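PDB 4JGL: hypothetical protein, which is of unknown function but adopts a streptavidin-like beta-barrel fold carrying two extra alpha helices. Local coordinates for residues G76-M88 / T100-F114. Numbering follows the deposited sequence. Where two conformers were deposited one is given.
Sequences GDNIQCTPGHFVM and TIKKSSMKNTPSFTF
C81 and F112, F86 and K102 mark the two places where strand 78-92 of this streptavidin-like barrel pairs antiparallel with strands 112-116 and 96-103 in turn; residues 104-111 form the irregular connection between them. Nine backbone hydrogen bonds tie the segments. At one end I79 and F114 bond mutually, C81 N gives to F112 O (2.8 Å), and C81 O takes a longer bond from F112 N. At the other, F86 with K102 and M88 with T100 form reciprocal pairs, and S104 N reaches G84 O (2.9 Å), tilted 35° from its carbonyl plane. G84 and H85, both facing I69 of strand 64-75, make a classic beta bulge, and water completes the bonding here: one molecule accepts from G84 N, donates to H85 O and hydrogen-bonds S104 OG (2.8 Å). Another donates to G84 O and accepts from K103 NZ, giving that carbonyl a second partner.

Against the connecting loop, P83 packs its CB on S104 CB and T109 CG2, while its CD meets the selenium of M106 (selenomethionine). T82 OG1 and S111 OG share a water, which donates to S111 OG; another accepts from Q80 NE2 and hydrogen-bonds T113 OG1. The H85 ring carries K103 CG over one face, and its ND1 is satisfied by Y167 OH. I79, C81, F112 and F114 share one face of the sheet, where F114 also meets F55. V87 and I101 lie side by side on the other face, both touching L163 of helix 158-165. With C81 SG beside its own backbone N (chi1 -58°), the sulfur sits at the edge of the F114 ring, 4.0 Å from F114 CD2.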
loop_
_atom_site.group_PDB
_atom_site.type_symbol
_atom_site.label_atom_id
_atom_site.label_comp_id
_atom_site.label_asym_id
_atom_site.label_seq_id
_atom_site.Cartn_x
_atom_site.Cartn_y
_atom_site.Cartn_z
ATOM N N GLY A 76 -9.463 6.904 16.098
ATOM C CA GLY A 76 -9.626 8.313 15.844
ATOM C C GLY A 76 -9.232 8.647 14.410
ATOM O O GLY A 76 -9.780 8.107 13.453
ATOM N N ASP A 77 -8.258 9.526 14.277
ATOM C CA ASP A 77 -7.740 9.890 12.961
ATOM C C ASP A 77 -6.652 8.942 12.444
ATOM O O ASP A 77 -6.203 9.097 11.300
ATOM C CB ASP A 77 -7.116 11.275 13.008
ATOM C CG ASP A 77 -8.118 12.390 13.124
ATOM O OD1 ASP A 77 -9.184 12.338 12.464
ATOM O OD2 ASP A 77 -7.761 13.341 13.848
ATOM N N ASN A 78 -6.200 8.012 13.267
ATOM C CA ASN A 78 -5.095 7.144 12.906
ATOM C C ASN A 78 -5.545 5.882 12.204
ATOM O O ASN A 78 -6.526 5.260 12.591
ATOM C CB ASN A 78 -4.306 6.781 14.139
ATOM C CG ASN A 78 -3.738 7.967 14.850
ATOM O OD1 ASN A 78 -3.700 9.083 14.325
ATOM N ND2 ASN A 78 -3.296 7.736 16.075
ATOM N N ILE A 79 -4.784 5.479 11.185
ATOM C CA ILE A 79 -5.023 4.249 10.467
ATOM C C ILE A 79 -4.101 3.182 11.044
ATOM O O ILE A 79 -2.881 3.254 10.878
ATOM C CB ILE A 79 -4.750 4.394 8.966
ATOM C CG1 ILE A 79 -5.509 5.566 8.354
ATOM C CG2 ILE A 79 -5.080 3.112 8.214
ATOM C CD1 ILE A 79 -5.062 5.883 6.910
ATOM N N GLN A 80 -4.669 2.164 11.687
ATOM C CA GLN A 80 -3.906 1.073 12.265
ATOM C C GLN A 80 -3.981 -0.151 11.356
ATOM O O GLN A 80 -5.065 -0.745 11.200
ATOM C CB GLN A 80 -4.474 0.677 13.629
ATOM C CG GLN A 80 -4.314 1.699 14.696
ATOM C CD GLN A 80 -4.877 1.210 16.034
ATOM O OE1 GLN A 80 -5.811 0.410 16.077
ATOM N NE2 GLN A 80 -4.309 1.692 17.115
ATOM N N CYS A 81 -2.824 -0.591 10.883
ATOM C CA CYS A 81 -2.699 -1.604 9.833
ATOM C C CYS A 81 -2.006 -2.858 10.361
ATOM O O CYS A 81 -0.896 -2.789 10.888
ATOM C CB CYS A 81 -1.889 -1.071 8.633
ATOM S SG CYS A 81 -2.535 0.378 7.883
ATOM N N THR A 82 -2.677 -3.994 10.225
ATOM C CA THR A 82 -2.186 -5.292 10.690
ATOM C C THR A 82 -1.895 -6.207 9.493
ATOM O O THR A 82 -2.715 -6.333 8.605
ATOM C CB THR A 82 -3.232 -5.970 11.588
ATOM O OG1 THR A 82 -3.537 -5.109 12.697
ATOM C CG2 THR A 82 -2.750 -7.335 12.090
ATOM N N PRO A 83 -0.712 -6.826 9.450
ATOM C CA PRO A 83 -0.376 -7.677 8.324
ATOM C C PRO A 83 -1.401 -8.757 8.055
ATOM O O PRO A 83 -2.031 -9.273 8.992
ATOM C CB PRO A 83 0.964 -8.290 8.720
ATOM C CG PRO A 83 1.555 -7.316 9.670
ATOM C CD PRO A 83 0.414 -6.685 10.389
ATOM N N GLY A 84 -1.566 -9.078 6.786
ATOM C CA GLY A 84 -2.512 -10.082 6.349
ATOM C C GLY A 84 -1.844 -11.094 5.444
ATOM O O GLY A 84 -1.369 -12.131 5.897
ATOM N N HIS A 85 -1.763 -10.763 4.155
ATOM C CA HIS A 85 -1.187 -11.624 3.141
ATOM C C HIS A 85 -0.273 -10.814 2.254
ATOM O O HIS A 85 -0.336 -9.592 2.230
ATOM C CB HIS A 85 -2.290 -12.297 2.313
ATOM C CG HIS A 85 -2.992 -13.388 3.053
ATOM N ND1 HIS A 85 -3.913 -13.126 4.042
ATOM C CD2 HIS A 85 -2.868 -14.734 2.984
ATOM C CE1 HIS A 85 -4.334 -14.277 4.548
ATOM N NE2 HIS A 85 -3.725 -15.265 3.916
ATOM N N PHE A 86 0.556 -11.517 1.501
ATOM C CA PHE A 86 1.474 -10.953 0.524
ATOM C C PHE A 86 1.234 -11.614 -0.814
ATOM O O PHE A 86 1.251 -12.842 -0.919
ATOM C CB PHE A 86 2.913 -11.184 0.981
ATOM C CG PHE A 86 3.938 -10.684 0.004
ATOM C CD1 PHE A 86 4.190 -9.345 -0.147
ATOM C CD2 PHE A 86 4.613 -11.586 -0.795
ATOM C CE1 PHE A 86 5.127 -8.900 -1.097
ATOM C CE2 PHE A 86 5.574 -11.140 -1.693
ATOM C CZ PHE A 86 5.794 -9.807 -1.837
ATOM N N VAL A 87 1.018 -10.799 -1.828
ATOM C CA VAL A 87 0.795 -11.250 -3.179
ATOM C C VAL A 87 1.966 -10.826 -4.026
ATOM O O VAL A 87 2.358 -9.660 -4.003
ATOM C CB VAL A 87 -0.474 -10.643 -3.769
ATOM C CG1 VAL A 87 -0.713 -11.141 -5.193
ATOM C CG2 VAL A 87 -1.678 -10.943 -2.882
HETATM N N MSE A 88 2.543 -11.761 -4.764
HETATM C CA MSE A 88 3.648 -11.471 -5.657
HETATM C C MSE A 88 3.163 -11.679 -7.087
HETATM O O MSE A 88 2.533 -12.689 -7.387
HETATM C CB MSE A 88 4.825 -12.379 -5.296
HETATM C CG MSE A 88 6.155 -12.043 -5.946
HETATM SE SE MSE A 88 7.675 -13.024 -5.102
HETATM C CE MSE A 88 7.310 -14.784 -5.836
ATOM N N THR A 100 1.324 -15.398 -6.930
ATOM C CA THR A 100 1.421 -16.281 -5.780
ATOM C C THR A 100 1.055 -15.513 -4.525
ATOM O O THR A 100 1.230 -14.288 -4.467
ATOM C CB THR A 100 2.798 -16.911 -5.644
ATOM O OG1 THR A 100 3.783 -15.893 -5.497
ATOM C CG2 THR A 100 3.129 -17.794 -6.826
ATOM N N ILE A 101 0.555 -16.237 -3.538
ATOM C CA ILE A 101 0.052 -15.654 -2.319
ATOM C C ILE A 101 0.648 -16.368 -1.104
ATOM O O ILE A 101 0.750 -17.599 -1.105
ATOM C CB ILE A 101 -1.487 -15.712 -2.289
ATOM C CG1 ILE A 101 -2.087 -15.060 -3.552
ATOM C CG2 ILE A 101 -2.022 -15.108 -1.020
ATOM C CD1 ILE A 101 -3.551 -15.502 -3.869
ATOM N N LYS A 102 1.075 -15.592 -0.108
ATOM C CA LYS A 102 1.637 -16.090 1.150
ATOM C C LYS A 102 0.911 -15.392 2.304
ATOM O O LYS A 102 0.552 -14.222 2.202
ATOM C CB LYS A 102 3.144 -15.762 1.263
ATOM C CG LYS A 102 4.062 -16.419 0.237
ATOM C CD LYS A 102 4.727 -17.672 0.795
ATOM C CE LYS A 102 6.130 -17.864 0.225
ATOM N NZ LYS A 102 6.966 -18.813 1.040
ATOM N N LYS A 103 0.734 -16.073 3.416
ATOM C CA LYS A 103 0.275 -15.442 4.645
ATOM C C LYS A 103 1.436 -14.670 5.245
ATOM O O LYS A 103 2.520 -15.234 5.379
ATOM C CB LYS A 103 -0.191 -16.514 5.640
ATOM C CG LYS A 103 -0.830 -15.933 6.865
ATOM C CD LYS A 103 -1.465 -17.015 7.742
ATOM C CE LYS A 103 -2.248 -16.383 8.881
ATOM N NZ LYS A 103 -1.392 -15.481 9.716
ATOM N N SER A 104 1.220 -13.416 5.626
ATOM C CA SER A 104 2.229 -12.614 6.277
ATOM C C SER A 104 2.347 -13.018 7.736
ATOM O O SER A 104 1.351 -13.332 8.389
ATOM C CB SER A 104 1.863 -11.132 6.236
ATOM O OG SER A 104 1.725 -10.661 4.913
ATOM N N SER A 105 3.560 -12.977 8.245
ATOM C CA SER A 105 3.800 -13.197 9.662
ATOM C C SER A 105 3.673 -11.896 10.421
ATOM O O SER A 105 4.187 -10.860 9.996
ATOM C CB SER A 105 5.213 -13.714 9.831
ATOM O OG SER A 105 5.658 -13.568 11.179
HETATM N N MSE A 106 3.012 -11.946 11.574
HETATM C CA MSE A 106 2.957 -10.810 12.473
HETATM C C MSE A 106 4.323 -10.385 13.023
HETATM O O MSE A 106 4.532 -9.232 13.424
HETATM C CB MSE A 106 2.063 -11.201 13.658
HETATM C CG MSE A 106 0.625 -11.329 13.314
HETATM SE SE MSE A 106 -0.168 -9.709 12.772
HETATM C CE MSE A 106 0.095 -8.607 14.387
ATOM N N LYS A 107 5.243 -11.340 13.096
ATOM C CA LYS A 107 6.576 -11.092 13.612
ATOM C C LYS A 107 7.501 -10.499 12.543
ATOM O O LYS A 107 8.446 -9.791 12.863
ATOM C CB LYS A 107 7.166 -12.403 14.117
ATOM C CG LYS A 107 6.382 -13.028 15.296
ATOM C CD LYS A 107 6.869 -14.442 15.653
ATOM C CE LYS A 107 6.172 -14.972 16.940
ATOM N NZ LYS A 107 4.776 -15.410 16.656
ATOM N N ASN A 108 7.271 -10.836 11.286
ATOM C CA ASN A 108 8.264 -10.568 10.237
ATOM C C ASN A 108 7.850 -9.546 9.184
ATOM O O ASN A 108 8.669 -9.163 8.368
ATOM C CB ASN A 108 8.666 -11.879 9.582
ATOM C CG ASN A 108 9.374 -12.809 10.557
ATOM O OD1 ASN A 108 10.047 -12.345 11.454
ATOM N ND2 ASN A 108 9.205 -14.100 10.384
ATOM N N THR A 109 6.586 -9.159 9.169
ATOM C CA THR A 109 6.086 -8.057 8.347
ATOM C C THR A 109 5.711 -6.909 9.277
ATOM O O THR A 109 4.977 -7.138 10.232
ATOM C CB THR A 109 4.858 -8.480 7.535
ATOM O OG1 THR A 109 5.272 -9.450 6.565
ATOM C CG2 THR A 109 4.234 -7.297 6.781
ATOM N N PRO A 110 6.183 -5.678 9.004
ATOM C CA PRO A 110 5.872 -4.592 9.925
ATOM C C PRO A 110 4.396 -4.205 9.916
ATOM O O PRO A 110 3.747 -4.248 8.861
ATOM C CB PRO A 110 6.712 -3.418 9.384
ATOM C CG PRO A 110 7.060 -3.732 8.029
ATOM C CD PRO A 110 7.096 -5.247 7.930
ATOM N N SER A 111 3.869 -3.880 11.096
ATOM C CA SER A 111 2.602 -3.198 11.224
ATOM C C SER A 111 2.835 -1.709 11.011
ATOM O O SER A 111 3.973 -1.224 11.078
ATOM C CB SER A 111 1.952 -3.472 12.579
ATOM O OG SER A 111 1.670 -4.850 12.740
ATOM N N PHE A 112 1.769 -0.993 10.706
ATOM C CA PHE A 112 1.861 0.456 10.582
ATOM C C PHE A 112 0.741 1.125 11.360
ATOM O O PHE A 112 -0.399 0.650 11.338
ATOM C CB PHE A 112 1.715 0.906 9.109
ATOM C CG PHE A 112 2.908 0.596 8.242
ATOM C CD1 PHE A 112 4.050 1.366 8.365
ATOM C CD2 PHE A 112 2.883 -0.414 7.297
ATOM C CE1 PHE A 112 5.152 1.119 7.570
ATOM C CE2 PHE A 112 3.986 -0.678 6.524
ATOM C CZ PHE A 112 5.114 0.082 6.656
ATOM N N THR A 113 1.073 2.237 11.990
ATOM C CA THR A 113 0.076 3.218 12.433
ATOM C C THR A 113 0.375 4.498 11.672
ATOM O O THR A 113 1.468 5.070 11.828
ATOM C CB THR A 113 0.134 3.473 13.939
ATOM O OG1 THR A 113 -0.195 2.255 14.628
ATOM C CG2 THR A 113 -0.884 4.542 14.401
ATOM N N PHE A 114 -0.568 4.933 10.850
ATOM C CA PHE A 114 -0.437 6.161 10.086
ATOM C C PHE A 114 -1.203 7.274 10.792
ATOM O O PHE A 114 -2.400 7.113 11.088
ATOM C CB PHE A 114 -0.956 5.962 8.670
ATOM C CG PHE A 114 -0.087 5.062 7.837
ATOM C CD1 PHE A 114 1.189 5.472 7.444
ATOM C CD2 PHE A 114 -0.513 3.818 7.460
ATOM C CE1 PHE A 114 2.002 4.634 6.683
ATOM C CE2 PHE A 114 0.294 2.981 6.702
ATOM C CZ PHE A 114 1.555 3.394 6.337
HETATM O O HOH W 1 -1.829 2.590 16.942
HETATM O O HOH W 2 -1.173 -4.442 14.099
HETATM O O HOH W 3 0.509 -8.141 4.812
HETATM O O HOH W 4 -2.117 -13.342 8.297
HETATM O O HOH W 5 3.565 -14.518 -2.560
HETATM O O HOH W 6 4.531 -14.879 -7.986
#